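Beta-1,4-exocellulase (Thermobifida fusca, PDB 4AVO) probably degrades cellulose as a family 6 cellobiohydrolase, hydrolysing its beta-1,4 linkages, and is represented here by its catalytic domain. Local coordinates at residues V80-P85 / I133-L138; A186-W191 / T226-A231. The protein carries 1 engineered substitution. All coordinates share one frame; numbering follows the deposited sequence.

Interaction 1: V80-P85 / I133-L138; sequences VIYNLP and IEIASL. Engineered in segment 133-138: Ala-136 (natural residue Asp). With BGC (beta-D-glucopyranose), chain B.
The backbone N of Asn-83 donates to Glu-134 OE2 at 2.9 Å, with an N-H...O angle of 176°, meeting its syn lone pair. A weak second bond, Leu-84 N to Glu-134 OE1 at 3.4 Å, lets the two oxygens engage successive amides of the loop that follows strand 75-81. The glutamate reaches them by bending: CG stands opposite its own carbonyl carbon (chi1 -62°), and a second turn at chi2 (-70°) swings the acid toward the 80-85 backbone. Tyr-106 OH, on helix 103-119, also binds OE2 of this buried carboxylate. Glu-134 N donates to Ile-81 O at 2.8 Å, extending the parallel pairing of Ile-81 with Ile-133. These residues end neighbouring strands 75-81 and 127-133 of the distorted alpha/beta barrel of family 6, whose catalytic cleft lies at the C-terminal ends of the strands. Within 133-138, Ser-137 OG bonds to Glu-134 O at 2.6 Å. Leu-84 crosses Glu-134 obliquely, its CG 3.3 Å from Glu-134 CD, while its CD1 presses tightly on Ser-137 CB at 3.4 Å. On the cleft side, the Tyr-82 ring presents its edge to the Ile-135 carbonyl, with CE1 3.5 Å from Ile-135 O in the ring plane. Tyr-82 CZ lies 3.6 Å from C5 of the chain B glucose, and Ile-135 CG2 faces O6 of the same sugar. Val-80, also on the cleft side, meets Ile-135 at about a right angle through their CG1 atoms, whereas on the helix-facing side Ile-81 and Ile-133 lie side by side against helices 103-119 and 162-175.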
loop_
_atom_site.group_PDB
_atom_site.type_symbol
_atom_site.label_atom_id
_atom_site.label_comp_id
_atom_site.label_asym_id
_atom_site.label_seq_id
_atom_site.Cartn_x
_atom_site.Cartn_y
_atom_site.Cartn_z
ATOM N N VAL A 80 5.260 6.411 -6.211
ATOM C CA VAL A 80 3.890 5.909 -6.204
ATOM C C VAL A 80 3.031 6.700 -7.184
ATOM O O VAL A 80 2.913 7.921 -7.084
ATOM C CB VAL A 80 3.251 5.944 -4.796
ATOM C CG1 VAL A 80 1.912 5.193 -4.795
ATOM C CG2 VAL A 80 4.207 5.341 -3.759
ATOM N N ILE A 81 2.462 5.980 -8.140
ATOM C CA ILE A 81 1.570 6.548 -9.138
ATOM C C ILE A 81 0.186 6.438 -8.532
ATOM O O ILE A 81 -0.322 5.334 -8.334
ATOM C CB ILE A 81 1.670 5.758 -10.474
ATOM C CG1 ILE A 81 3.131 5.679 -10.949
ATOM C CG2 ILE A 81 0.735 6.344 -11.546
ATOM C CD1 ILE A 81 3.844 7.047 -11.135
ATOM N N TYR A 82 -0.414 7.583 -8.217
ATOM C CA TYR A 82 -1.620 7.602 -7.394
ATOM C C TYR A 82 -2.513 8.799 -7.725
ATOM O O TYR A 82 -2.637 9.743 -6.935
ATOM C CB TYR A 82 -1.227 7.592 -5.909
ATOM C CG TYR A 82 -2.383 7.431 -4.949
ATOM C CD1 TYR A 82 -3.157 6.270 -4.952
ATOM C CD2 TYR A 82 -2.687 8.430 -4.020
ATOM C CE1 TYR A 82 -4.218 6.113 -4.070
ATOM C CE2 TYR A 82 -3.747 8.283 -3.132
ATOM C CZ TYR A 82 -4.505 7.125 -3.169
ATOM O OH TYR A 82 -5.550 6.963 -2.301
ATOM N N ASN A 83 -3.143 8.759 -8.897
ATOM C CA ASN A 83 -4.031 9.841 -9.298
ATOM C C ASN A 83 -5.084 9.437 -10.326
ATOM O O ASN A 83 -5.444 10.235 -11.191
ATOM C CB ASN A 83 -3.211 11.038 -9.811
ATOM C CG ASN A 83 -3.974 12.361 -9.723
ATOM O OD1 ASN A 83 -4.832 12.542 -8.861
ATOM N ND2 ASN A 83 -3.639 13.296 -10.602
ATOM N N LEU A 84 -5.596 8.212 -10.227
ATOM C CA LEU A 84 -6.600 7.744 -11.183
ATOM C C LEU A 84 -7.846 8.620 -11.163
ATOM O O LEU A 84 -8.168 9.224 -10.137
ATOM C CB LEU A 84 -7.027 6.308 -10.890
ATOM C CG LEU A 84 -6.173 5.154 -11.405
ATOM C CD1 LEU A 84 -6.611 3.875 -10.725
ATOM C CD2 LEU A 84 -6.236 5.014 -12.941
ATOM N N PRO A 85 -8.547 8.691 -12.305
ATOM C CA PRO A 85 -9.891 9.254 -12.279
ATOM C C PRO A 85 -10.724 8.464 -11.272
ATOM O O PRO A 85 -10.642 7.236 -11.245
ATOM C CB PRO A 85 -10.407 9.007 -13.700
ATOM C CG PRO A 85 -9.534 7.934 -14.265
ATOM C CD PRO A 85 -8.190 8.160 -13.634
ATOM N N ILE A 133 2.068 1.077 -8.789
ATOM C CA ILE A 133 0.912 1.506 -9.586
ATOM C C ILE A 133 -0.439 1.462 -8.870
ATOM O O ILE A 133 -0.991 0.389 -8.617
ATOM C CB ILE A 133 0.817 0.719 -10.927
ATOM C CG1 ILE A 133 2.197 0.607 -11.600
ATOM C CG2 ILE A 133 -0.247 1.354 -11.850
ATOM C CD1 ILE A 133 2.838 1.932 -12.015
ATOM N N GLU A 134 -0.933 2.654 -8.539
ATOM C CA GLU A 134 -2.335 2.907 -8.170
ATOM C C GLU A 134 -2.929 2.059 -7.041
ATOM O O GLU A 134 -3.708 1.119 -7.264
ATOM C CB GLU A 134 -3.234 2.930 -9.418
ATOM C CG GLU A 134 -2.866 4.042 -10.410
ATOM C CD GLU A 134 -3.191 5.459 -9.915
ATOM O OE1 GLU A 134 -3.932 5.611 -8.915
ATOM O OE2 GLU A 134 -2.712 6.430 -10.550
ATOM N N ILE A 135 -2.564 2.443 -5.824
ATOM C CA ILE A 135 -3.030 1.816 -4.592
ATOM C C ILE A 135 -4.545 1.878 -4.483
ATOM O O ILE A 135 -5.148 2.881 -4.863
ATOM C CB ILE A 135 -2.418 2.545 -3.357
ATOM C CG1 ILE A 135 -0.913 2.790 -3.548
ATOM C CG2 ILE A 135 -2.720 1.802 -2.057
ATOM C CD1 ILE A 135 -0.129 1.565 -3.987
ATOM N N ALA A 136 -5.154 0.805 -3.965
ATOM C CA ALA A 136 -6.595 0.760 -3.686
ATOM C C ALA A 136 -7.444 1.127 -4.903
ATOM O O ALA A 136 -8.395 1.912 -4.808
ATOM C CB ALA A 136 -6.945 1.653 -2.482
ATOM N N SER A 137 -7.089 0.568 -6.056
ATOM C CA SER A 137 -7.861 0.798 -7.270
ATOM C C SER A 137 -8.570 -0.484 -7.708
ATOM O O SER A 137 -9.731 -0.712 -7.368
ATOM C CB SER A 137 -6.971 1.361 -8.390
ATOM O OG SER A 137 -5.849 0.527 -8.656
ATOM N N LEU A 138 -7.861 -1.336 -8.438
ATOM C CA LEU A 138 -8.458 -2.540 -9.018
ATOM C C LEU A 138 -9.249 -3.435 -8.047
ATOM O O LEU A 138 -10.344 -3.876 -8.398
ATOM C CB LEU A 138 -7.409 -3.348 -9.793
ATOM C CG LEU A 138 -6.736 -2.584 -10.939
ATOM C CD1 LEU A 138 -5.646 -3.445 -11.567
ATOM C CD2 LEU A 138 -7.752 -2.144 -12.000
HETATM C C2 BGC B . -4.802 4.802 2.637
HETATM C C3 BGC B . -4.153 6.201 2.737
HETATM C C4 BGC B . -3.613 6.755 1.421
HETATM C C5 BGC B . -4.426 6.122 0.284
HETATM C C6 BGC B . -3.662 4.955 -0.331
HETATM C C1 BGC B . -5.923 4.655 1.589
HETATM O O2 BGC B . -5.385 4.605 3.898
HETATM O O3 BGC B . -3.104 6.172 3.687
HETATM O O4 BGC B . -3.610 8.195 1.426
HETATM O O5 BGC B . -5.749 5.703 0.637
HETATM O O6 BGC B . -3.831 3.806 0.467
#

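Interaction 2: A186-W191 / T226-A231; sequences AAHHGW and TANYSA. With BGC (beta-D-glucopyranose), chain C; BGC (beta-D-glucopyranose), chain D; BGC (beta-D-glucopyranose), chain E; BGC (beta-D-glucopyranose), chain B.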
loop_
_atom_site.group_PDB
_atom_site.type_symbol
_atom_site.label_atom_id
_atom_site.label_comp_id
_atom_site.label_asym_id
_atom_site.label_seq_id
_atom_site.Cartn_x
_atom_site.Cartn_y
_atom_site.Cartn_z
ATOM N N ALA A 186 -1.770 -4.897 -4.982
ATOM C CA ALA A 186 -2.581 -6.106 -4.847
ATOM C C ALA A 186 -3.297 -6.194 -3.498
ATOM O O ALA A 186 -3.411 -7.280 -2.919
ATOM C CB ALA A 186 -1.724 -7.336 -5.085
ATOM N N ALA A 187 -3.784 -5.049 -3.016
ATOM C CA ALA A 187 -4.549 -4.980 -1.768
ATOM C C ALA A 187 -3.796 -5.658 -0.612
ATOM O O ALA A 187 -2.589 -5.488 -0.479
ATOM C CB ALA A 187 -5.943 -5.603 -1.964
ATOM N N HIS A 188 -4.509 -6.406 0.225
ATOM C CA HIS A 188 -3.889 -7.191 1.300
ATOM C C HIS A 188 -4.789 -8.371 1.655
ATOM O O HIS A 188 -5.908 -8.471 1.144
ATOM C CB HIS A 188 -3.587 -6.318 2.525
ATOM C CG HIS A 188 -4.800 -5.701 3.148
ATOM N ND1 HIS A 188 -5.401 -6.221 4.271
ATOM C CD2 HIS A 188 -5.530 -4.613 2.798
ATOM C CE1 HIS A 188 -6.449 -5.482 4.591
ATOM N NE2 HIS A 188 -6.547 -4.498 3.715
ATOM N N HIS A 189 -4.310 -9.267 2.517
ATOM C CA HIS A 189 -5.054 -10.501 2.800
ATOM C C HIS A 189 -6.408 -10.236 3.454
ATOM O O HIS A 189 -7.355 -11.004 3.262
ATOM C CB HIS A 189 -4.221 -11.485 3.634
ATOM C CG HIS A 189 -4.365 -11.306 5.112
ATOM N ND1 HIS A 189 -3.578 -10.437 5.836
ATOM C CD2 HIS A 189 -5.206 -11.882 6.002
ATOM C CE1 HIS A 189 -3.930 -10.484 7.108
ATOM N NE2 HIS A 189 -4.919 -11.350 7.235
ATOM N N GLY A 190 -6.490 -9.158 4.234
ATOM C CA GLY A 190 -7.734 -8.779 4.903
ATOM C C GLY A 190 -8.653 -7.972 3.999
ATOM O O GLY A 190 -9.624 -7.367 4.466
ATOM N N TRP A 191 -8.328 -7.957 2.709
ATOM C CA TRP A 191 -9.181 -7.354 1.696
ATOM C C TRP A 191 -9.641 -8.433 0.710
ATOM O O TRP A 191 -10.836 -8.638 0.525
ATOM C CB TRP A 191 -8.429 -6.240 0.952
ATOM C CG TRP A 191 -9.300 -5.340 0.074
ATOM C CD1 TRP A 191 -10.541 -5.622 -0.434
ATOM C CD2 TRP A 191 -8.955 -4.040 -0.419
ATOM N NE1 TRP A 191 -10.995 -4.567 -1.196
ATOM C CE2 TRP A 191 -10.041 -3.585 -1.205
ATOM C CE3 TRP A 191 -7.835 -3.212 -0.271
ATOM C CZ2 TRP A 191 -10.039 -2.336 -1.837
ATOM C CZ3 TRP A 191 -7.836 -1.962 -0.901
ATOM C CH2 TRP A 191 -8.933 -1.540 -1.672
ATOM N N THR A 226 -0.073 -2.019 1.146
ATOM C CA THR A 226 0.285 -0.605 1.017
ATOM C C THR A 226 -0.666 0.237 1.851
ATOM O O THR A 226 -1.886 0.134 1.709
ATOM C CB THR A 226 0.281 -0.108 -0.442
ATOM O OG1 THR A 226 1.148 -0.932 -1.232
ATOM C CG2 THR A 226 0.763 1.337 -0.504
ATOM N N ALA A 227 -0.085 1.039 2.744
ATOM C CA ALA A 227 -0.841 1.890 3.660
ATOM C C ALA A 227 -1.805 1.104 4.558
ATOM O O ALA A 227 -2.773 1.661 5.082
ATOM C CB ALA A 227 -1.566 3.010 2.903
ATOM N N ASN A 228 -1.528 -0.182 4.750
ATOM C CA ASN A 228 -2.320 -0.984 5.680
ATOM C C ASN A 228 -1.451 -1.563 6.807
ATOM O O ASN A 228 -0.276 -1.200 6.940
ATOM C CB ASN A 228 -3.148 -2.049 4.942
ATOM C CG ASN A 228 -4.462 -2.356 5.640
ATOM O OD1 ASN A 228 -5.523 -1.875 5.240
ATOM N ND2 ASN A 228 -4.397 -3.136 6.695
ATOM N N TYR A 229 -2.038 -2.440 7.615
ATOM C CA TYR A 229 -1.462 -2.859 8.889
ATOM C C TYR A 229 -1.441 -4.384 9.075
ATOM O O TYR A 229 -1.135 -4.872 10.167
ATOM C CB TYR A 229 -2.268 -2.233 10.039
ATOM C CG TYR A 229 -2.395 -0.730 9.977
ATOM C CD1 TYR A 229 -3.374 -0.114 9.183
ATOM C CD2 TYR A 229 -1.534 0.080 10.709
ATOM C CE1 TYR A 229 -3.480 1.280 9.126
ATOM C CE2 TYR A 229 -1.631 1.469 10.662
ATOM C CZ TYR A 229 -2.599 2.060 9.871
ATOM O OH TYR A 229 -2.680 3.429 9.844
ATOM N N SER A 230 -1.772 -5.135 8.025
ATOM C CA SER A 230 -1.856 -6.586 8.161
ATOM C C SER A 230 -0.476 -7.165 8.462
ATOM O O SER A 230 0.532 -6.710 7.910
ATOM C CB SER A 230 -2.482 -7.229 6.927
ATOM O OG SER A 230 -3.851 -6.862 6.834
ATOM N N ALA A 231 -0.438 -8.142 9.364
ATOM C CA ALA A 231 0.819 -8.733 9.820
ATOM C C ALA A 231 1.535 -9.428 8.668
ATOM O O ALA A 231 0.898 -10.077 7.842
ATOM C CB ALA A 231 0.559 -9.727 10.938
HETATM C C2 BGC C . -10.183 -3.894 3.306
HETATM C C3 BGC C . -9.887 -2.409 3.423
HETATM C C4 BGC C . -10.459 -1.649 2.220
HETATM C C5 BGC C . -11.937 -2.014 2.034
HETATM C C6 BGC C . -12.505 -1.431 0.745
HETATM C C1 BGC C . -11.675 -4.137 3.120
HETATM O O2 BGC C . -9.732 -4.550 4.473
HETATM O O3 BGC C . -8.492 -2.260 3.507
HETATM O O4 BGC C . -10.393 -0.270 2.486
HETATM O O5 BGC C . -12.154 -3.414 1.997
HETATM O O6 BGC C . -13.914 -1.415 0.818
HETATM C C2 BGC D . -14.815 -7.365 1.705
HETATM C C3 BGC D . -13.534 -6.536 1.635
HETATM C C4 BGC D . -13.126 -6.010 3.015
HETATM C C5 BGC D . -13.169 -7.134 4.058
HETATM C C6 BGC D . -12.894 -6.654 5.483
HETATM C C1 BGC D . -14.728 -8.418 2.811
HETATM O O2 BGC D . -15.032 -8.006 0.468
HETATM O O3 BGC D . -13.711 -5.453 0.747
HETATM O O4 BGC D . -11.799 -5.547 2.926
HETATM O O5 BGC D . -14.425 -7.788 4.039
HETATM O O6 BGC D . -13.847 -5.683 5.856
HETATM C C2 BGC E . -9.793 1.915 1.702
HETATM C C3 BGC E . -8.685 2.801 1.102
HETATM C C4 BGC E . -7.302 2.566 1.741
HETATM C C5 BGC E . -7.059 1.039 1.789
HETATM C C6 BGC E . -5.823 0.652 2.588
HETATM C C1 BGC E . -9.382 0.446 1.752
HETATM O O2 BGC E . -11.013 2.023 0.983
HETATM O O3 BGC E . -9.025 4.157 1.272
HETATM O O4 BGC E . -6.243 3.291 1.066
HETATM O O5 BGC E . -8.135 0.343 2.409
HETATM O O6 BGC E . -5.649 -0.745 2.478
HETATM C C2 BGC B . -4.802 4.802 2.637
HETATM C C3 BGC B . -4.153 6.201 2.737
HETATM C C4 BGC B . -3.613 6.755 1.421
HETATM C C5 BGC B . -4.426 6.122 0.284
HETATM C C6 BGC B . -3.662 4.955 -0.331
HETATM C C1 BGC B . -5.923 4.655 1.589
HETATM O O2 BGC B . -5.385 4.605 3.898
HETATM O O3 BGC B . -3.104 6.172 3.687
HETATM O O4 BGC B . -3.610 8.195 1.426
HETATM O O5 BGC B . -5.749 5.703 0.637
HETATM O O6 BGC B . -3.831 3.806 0.467
HETATM O O HOH W 1 -1.433 -2.917 -1.173
#
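His-188 and Ser-230 form a direct but weak polar link, between ND1 and OG (3.1 Å). A chi1 of 61° sets CG of the histidine between backbone N and carbonyl carbon, turning the ring toward the 226-231 loop. At the sugar, His-188 NE2 donates to O3 of the chain C glucose at 3.0 Å, almost straight (172°). The O2 of that glucose donates to Gly-190 O (2.8 Å). Water 1 bridges, donating to Ala-187 O (2.9 Å) and accepting from Thr-226 N (2.8 Å). The imidazole is sandwiched, limiting its rotation about chi2: Asn-228 CG sits 3.6 Å above one face, toward its rim, with ring and amide planes 29° apart, and Trp-191 N lies over the opposite face. His-188 is the N-cap of helix 189-192, so a helix start and the loop after strand 221-224 line part of the glucan-binding cleft. In van der Waals contact, Ser-230 CB rests 3.6 Å from His-189 ND1, a nitrogen hydrogen-bonded to Glu-262. The Trp-191 indole stacks against the chain C glucose, whose C4 stands 3.7 Å over the ring centre, and Thr-143 OG1 binds NE1. With an alanine here, that sugar would probably lose its aromatic platform and Thr-143 OG1 its indole partner.

Overall arrangement
Interaction 1 closes before interaction 2 opens along the chain, and their centres lie about 15 Å apart. The four segments lie at or just beyond the C-terminal ends of strands 75-81, 127-133, 180-185 and 221-224, which are successive parallel neighbours in the main sheet. The two contacts meet directly: Ile-135 CD1 packs on Thr-226 CG2 at 3.6 Å, and the engineered Ala-136, at the predicted proton-donor position, has its CB 3.8 Å from Trp-191 CH2. Both touch the chain B and chain E glucoses, and interaction 2 extends the contacts to those of chains C and D. Consecutive strand ends thus line a continuous run of sugar sites along the cleft.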